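Local coordinates for CT021 (Chlamydia trachomatis serovar L2, PDB 6UXD), which is of unknown function but belongs to a sequence family grouped with the lipoprotein-handling LolA and LolB proteins, which hints at a related fold, at residues L34-S48 and H205-F217. Sequence-based numbering, arbitrary orientation.
Sequences LIRQSSSEATWVEMS and HQAASSYPALPNF. Unlike the reference sequence in segment 34-48: Met47 (reference Val).
Arg36 reaches from strand 29-38 into the C-terminal tail and is clasped between Ser209 and Leu214. Its CB and CG rise from the strand, CD passes 3.9 Å from Ser209 CB, and NE lies 3.5 Å from that same carbon. A bend at chi3 (54°) then lays the guanidinium between two apolar groups, Ser209 CB over one face and Leu214 CD2 over the opposite one. At the tip, NH1 donates to Pro212 O almost within the guanidinium plane (3.1 Å, N-H...O 161°). NH1 also forms a salt bridge with Glu46 OE1 at 3.4 Å, and NH2 lies 3.8 Å from Ala213 CA. That carboxylate oxygen of Glu46 accepts the Ser209 hydroxyl through its syn lone pair (OG to OE1 2.8 Å), and the same OG takes the amide of Tyr211 in an ST turn. Glu46 OE2 holds a water bound to Ser210 N, so both oxygens of this buried acid are engaged. Leu214 CD1 lies over the five-membered ring of Trp44 in a CH-pi contact, 3.9 Å from the centroid. The irregular tail after strand 196-204 crosses one face of the 29-38/43-50 hairpin, with Tyr211 and Phe217 packing onto strand 90-95 and Pro215 onto Trp99 of strand 98-101.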
loop_
_atom_site.group_PDB
_atom_site.type_symbol
_atom_site.label_atom_id
_atom_site.label_comp_id
_atom_site.label_asym_id
_atom_site.label_seq_id
_atom_site.Cartn_x
_atom_site.Cartn_y
_atom_site.Cartn_z
ATOM N N LEU A 34 1.407 5.910 -3.874
ATOM C CA LEU A 34 1.479 6.466 -5.221
ATOM C C LEU A 34 2.727 5.956 -5.923
ATOM O O LEU A 34 3.824 6.043 -5.370
ATOM C CB LEU A 34 1.501 7.994 -5.186
ATOM C CG LEU A 34 1.829 8.704 -6.508
ATOM C CD1 LEU A 34 0.813 8.351 -7.584
ATOM C CD2 LEU A 34 1.892 10.222 -6.322
ATOM N N ILE A 35 2.557 5.422 -7.131
ATOM C CA ILE A 35 3.676 5.013 -7.967
ATOM C C ILE A 35 4.127 6.240 -8.748
ATOM O O ILE A 35 3.355 6.790 -9.539
ATOM C CB ILE A 35 3.274 3.885 -8.932
ATOM C CG1 ILE A 35 2.691 2.674 -8.198
ATOM C CG2 ILE A 35 4.448 3.559 -9.839
ATOM C CD1 ILE A 35 3.621 2.004 -7.204
ATOM N N ARG A 36 5.377 6.658 -8.566
ATOM C CA ARG A 36 5.805 7.919 -9.170
ATOM C C ARG A 36 6.643 7.759 -10.420
ATOM O O ARG A 36 6.554 8.593 -11.321
ATOM C CB ARG A 36 6.586 8.743 -8.157
ATOM C CG ARG A 36 5.679 9.202 -7.089
ATOM C CD ARG A 36 6.263 10.315 -6.323
ATOM N NE ARG A 36 6.665 11.402 -7.195
ATOM C CZ ARG A 36 7.194 12.523 -6.738
ATOM N NH1 ARG A 36 7.373 12.668 -5.431
ATOM N NH2 ARG A 36 7.544 13.485 -7.575
ATOM N N GLN A 37 7.433 6.707 -10.508
ATOM C CA GLN A 37 8.348 6.558 -11.620
ATOM C C GLN A 37 8.757 5.107 -11.664
ATOM O O GLN A 37 8.963 4.497 -10.615
ATOM C CB GLN A 37 9.557 7.467 -11.441
ATOM C CG GLN A 37 10.540 7.420 -12.562
ATOM C CD GLN A 37 11.557 8.531 -12.416
ATOM O OE1 GLN A 37 11.273 9.696 -12.722
ATOM N NE2 GLN A 37 12.727 8.190 -11.897
ATOM N N SER A 38 8.834 4.549 -12.867
ATOM C CA SER A 38 9.200 3.154 -13.048
ATOM C C SER A 38 10.171 3.045 -14.214
ATOM O O SER A 38 9.879 3.507 -15.319
ATOM C CB SER A 38 7.961 2.284 -13.310
ATOM O OG SER A 38 8.006 1.098 -12.547
ATOM N N SER A 39 11.320 2.438 -13.965
ATOM C CA SER A 39 12.274 2.121 -15.012
ATOM C C SER A 39 12.707 0.677 -14.820
ATOM O O SER A 39 12.425 0.050 -13.795
ATOM C CB SER A 39 13.490 3.056 -14.977
ATOM O OG SER A 39 14.345 2.726 -13.899
ATOM N N SER A 40 13.413 0.145 -15.814
ATOM C CA SER A 40 13.983 -1.184 -15.645
ATOM C C SER A 40 14.853 -1.263 -14.398
ATOM O O SER A 40 15.051 -2.352 -13.857
ATOM C CB SER A 40 14.795 -1.563 -16.882
ATOM O OG SER A 40 15.772 -0.575 -17.154
ATOM N N GLU A 41 15.346 -0.126 -13.914
ATOM C CA GLU A 41 16.306 -0.094 -12.822
ATOM C C GLU A 41 15.688 0.240 -11.470
ATOM O O GLU A 41 16.191 -0.232 -10.445
ATOM C CB GLU A 41 17.400 0.922 -13.155
ATOM C CG GLU A 41 18.541 0.998 -12.180
ATOM C CD GLU A 41 19.376 2.234 -12.432
ATOM O OE1 GLU A 41 19.976 2.323 -13.527
ATOM O OE2 GLU A 41 19.398 3.135 -11.561
ATOM N N ALA A 42 14.613 1.027 -11.427
ATOM C CA ALA A 42 14.039 1.391 -10.141
ATOM C C ALA A 42 12.575 1.766 -10.295
ATOM O O ALA A 42 12.166 2.314 -11.318
ATOM C CB ALA A 42 14.792 2.564 -9.509
ATOM N N THR A 43 11.798 1.485 -9.252
ATOM C CA THR A 43 10.441 1.995 -9.129
ATOM C C THR A 43 10.340 2.790 -7.839
ATOM O O THR A 43 10.696 2.288 -6.766
ATOM C CB THR A 43 9.422 0.844 -9.164
ATOM O OG1 THR A 43 9.545 0.156 -10.409
ATOM C CG2 THR A 43 7.995 1.359 -9.037
ATOM N N TRP A 44 9.850 4.024 -7.942
ATOM C CA TRP A 44 9.669 4.896 -6.793
ATOM C C TRP A 44 8.213 4.888 -6.343
ATOM O O TRP A 44 7.316 5.175 -7.142
ATOM C CB TRP A 44 10.077 6.327 -7.122
ATOM C CG TRP A 44 11.538 6.480 -7.426
ATOM C CD1 TRP A 44 12.160 6.209 -8.603
ATOM C CD2 TRP A 44 12.549 6.942 -6.529
ATOM N NE1 TRP A 44 13.502 6.477 -8.498
ATOM C CE2 TRP A 44 13.765 6.939 -7.237
ATOM C CE3 TRP A 44 12.540 7.383 -5.205
ATOM C CZ2 TRP A 44 14.964 7.347 -6.656
ATOM C CZ3 TRP A 44 13.729 7.785 -4.628
ATOM C CH2 TRP A 44 14.920 7.768 -5.350
ATOM N N VAL A 45 7.997 4.620 -5.058
ATOM C CA VAL A 45 6.670 4.575 -4.453
ATOM C C VAL A 45 6.637 5.517 -3.263
ATOM O O VAL A 45 7.390 5.334 -2.297
ATOM C CB VAL A 45 6.299 3.148 -4.004
ATOM C CG1 VAL A 45 4.910 3.130 -3.351
ATOM C CG2 VAL A 45 6.448 2.190 -5.192
ATOM N N GLU A 46 5.722 6.467 -3.295
ATOM C CA GLU A 46 5.489 7.414 -2.216
ATOM C C GLU A 46 4.339 6.942 -1.331
ATOM O O GLU A 46 3.333 6.435 -1.828
ATOM C CB GLU A 46 5.207 8.783 -2.834
ATOM C CG GLU A 46 4.489 9.791 -2.007
ATOM C CD GLU A 46 3.898 10.894 -2.882
ATOM O OE1 GLU A 46 4.680 11.515 -3.658
ATOM O OE2 GLU A 46 2.653 11.128 -2.797
ATOM N N MET A 47 4.498 7.101 -0.016
ATOM C CA MET A 47 3.519 6.633 0.963
ATOM C C MET A 47 3.314 7.716 2.013
ATOM O O MET A 47 4.254 8.062 2.738
ATOM C CB MET A 47 3.977 5.339 1.638
ATOM C CG MET A 47 4.579 4.325 0.696
ATOM N N SER A 48 2.093 8.247 2.094
ATOM C CA SER A 48 1.733 9.269 3.073
ATOM C C SER A 48 0.796 8.665 4.108
ATOM O O SER A 48 -0.168 7.978 3.747
ATOM C CB SER A 48 1.046 10.470 2.420
ATOM O OG SER A 48 1.616 10.791 1.175
ATOM N N HIS A 205 -5.825 5.582 -11.197
ATOM C CA HIS A 205 -4.776 5.841 -12.165
ATOM C C HIS A 205 -4.652 7.340 -12.376
ATOM O O HIS A 205 -5.556 8.114 -12.033
ATOM C CB HIS A 205 -5.072 5.162 -13.501
ATOM C CG HIS A 205 -5.495 3.734 -13.378
ATOM N ND1 HIS A 205 -4.644 2.739 -12.950
ATOM C CD2 HIS A 205 -6.680 3.129 -13.637
ATOM C CE1 HIS A 205 -5.279 1.582 -12.961
ATOM N NE2 HIS A 205 -6.518 1.791 -13.369
ATOM N N GLN A 206 -3.513 7.734 -12.959
ATOM C CA GLN A 206 -3.262 9.104 -13.404
ATOM C C GLN A 206 -3.234 10.079 -12.243
ATOM O O GLN A 206 -3.655 11.222 -12.385
ATOM C CB GLN A 206 -4.304 9.575 -14.424
ATOM C CG GLN A 206 -4.406 8.714 -15.668
ATOM C CD GLN A 206 -5.606 9.081 -16.539
ATOM O OE1 GLN A 206 -5.453 9.404 -17.722
ATOM N NE2 GLN A 206 -6.814 9.019 -15.954
ATOM N N ALA A 207 -2.785 9.630 -11.079
ATOM C CA ALA A 207 -2.567 10.550 -9.977
ATOM C C ALA A 207 -1.190 11.203 -10.103
ATOM O O ALA A 207 -0.228 10.588 -10.574
ATOM C CB ALA A 207 -2.663 9.828 -8.640
ATOM N N ALA A 208 -1.098 12.452 -9.659
ATOM C CA ALA A 208 0.143 13.209 -9.688
ATOM C C ALA A 208 0.558 13.538 -8.265
ATOM O O ALA A 208 -0.286 13.833 -7.412
ATOM C CB ALA A 208 0.001 14.497 -10.507
ATOM N N SER A 209 1.855 13.455 -7.997
ATOM C CA SER A 209 2.325 13.707 -6.645
ATOM C C SER A 209 2.162 15.177 -6.295
ATOM O O SER A 209 2.340 16.059 -7.141
ATOM C CB SER A 209 3.791 13.323 -6.480
ATOM O OG SER A 209 4.258 13.799 -5.230
ATOM N N SER A 210 1.837 15.431 -5.031
ATOM C CA SER A 210 1.826 16.776 -4.475
ATOM C C SER A 210 3.139 17.146 -3.783
ATOM O O SER A 210 3.269 18.269 -3.285
ATOM C CB SER A 210 0.663 16.909 -3.487
ATOM O OG SER A 210 0.828 16.079 -2.353
ATOM N N TYR A 211 4.117 16.256 -3.760
ATOM C CA TYR A 211 5.338 16.431 -2.990
ATOM C C TYR A 211 6.516 16.790 -3.889
ATOM O O TYR A 211 6.397 16.791 -5.119
ATOM C CB TYR A 211 5.624 15.143 -2.210
ATOM C CG TYR A 211 4.567 14.842 -1.180
ATOM C CD1 TYR A 211 4.374 15.683 -0.099
ATOM C CD2 TYR A 211 3.764 13.719 -1.286
ATOM C CE1 TYR A 211 3.414 15.412 0.849
ATOM C CE2 TYR A 211 2.799 13.440 -0.344
ATOM C CZ TYR A 211 2.628 14.288 0.724
ATOM O OH TYR A 211 1.661 14.015 1.670
ATOM N N PRO A 212 7.678 17.118 -3.309
ATOM C CA PRO A 212 8.818 17.509 -4.146
ATOM C C PRO A 212 9.248 16.397 -5.089
ATOM O O PRO A 212 8.985 15.205 -4.878
ATOM C CB PRO A 212 9.927 17.822 -3.133
ATOM C CG PRO A 212 9.219 18.072 -1.841
ATOM C CD PRO A 212 7.992 17.227 -1.870
ATOM N N ALA A 213 9.938 16.822 -6.142
ATOM C CA ALA A 213 10.448 15.918 -7.155
ATOM C C ALA A 213 11.382 14.880 -6.546
ATOM O O ALA A 213 11.921 15.044 -5.446
ATOM C CB ALA A 213 11.204 16.692 -8.231
ATOM N N LEU A 214 11.607 13.830 -7.317
ATOM C CA LEU A 214 12.405 12.706 -6.875
ATOM C C LEU A 214 13.864 13.113 -6.657
ATOM O O LEU A 214 14.358 14.040 -7.301
ATOM C CB LEU A 214 12.329 11.597 -7.914
ATOM C CG LEU A 214 10.944 10.968 -8.134
ATOM C CD1 LEU A 214 11.074 9.864 -9.179
ATOM C CD2 LEU A 214 10.378 10.433 -6.822
ATOM N N PRO A 215 14.571 12.430 -5.754
ATOM C CA PRO A 215 16.020 12.639 -5.637
ATOM C C PRO A 215 16.715 12.533 -6.978
ATOM O O PRO A 215 16.387 11.683 -7.808
ATOM C CB PRO A 215 16.464 11.516 -4.692
ATOM C CG PRO A 215 15.236 11.298 -3.820
ATOM C CD PRO A 215 14.070 11.471 -4.755
ATOM N N ASN A 216 17.692 13.405 -7.171
ATOM C CA ASN A 216 18.523 13.431 -8.361
ATOM C C ASN A 216 19.858 12.788 -8.024
ATOM O O ASN A 216 20.607 13.308 -7.183
ATOM C CB ASN A 216 18.734 14.863 -8.843
ATOM C CG ASN A 216 17.462 15.480 -9.364
ATOM O OD1 ASN A 216 16.958 15.078 -10.414
ATOM N ND2 ASN A 216 16.931 16.458 -8.635
ATOM N N PHE A 217 20.138 11.663 -8.663
ATOM C CA PHE A 217 21.378 10.946 -8.440
ATOM C C PHE A 217 22.252 11.037 -9.710
ATOM O O PHE A 217 23.214 10.287 -9.898
ATOM C CB PHE A 217 21.076 9.493 -8.055
ATOM C CG PHE A 217 20.501 9.326 -6.667
ATOM C CD1 PHE A 217 19.801 8.180 -6.338
ATOM C CD2 PHE A 217 20.663 10.295 -5.696
ATOM C CE1 PHE A 217 19.269 8.002 -5.056
ATOM C CE2 PHE A 217 20.133 10.140 -4.421
ATOM C CZ PHE A 217 19.438 8.983 -4.097
ATOM O OXT PHE A 217 22.035 11.883 -10.591
HETATM O O HOH W 1 1.070 13.151 -3.395
#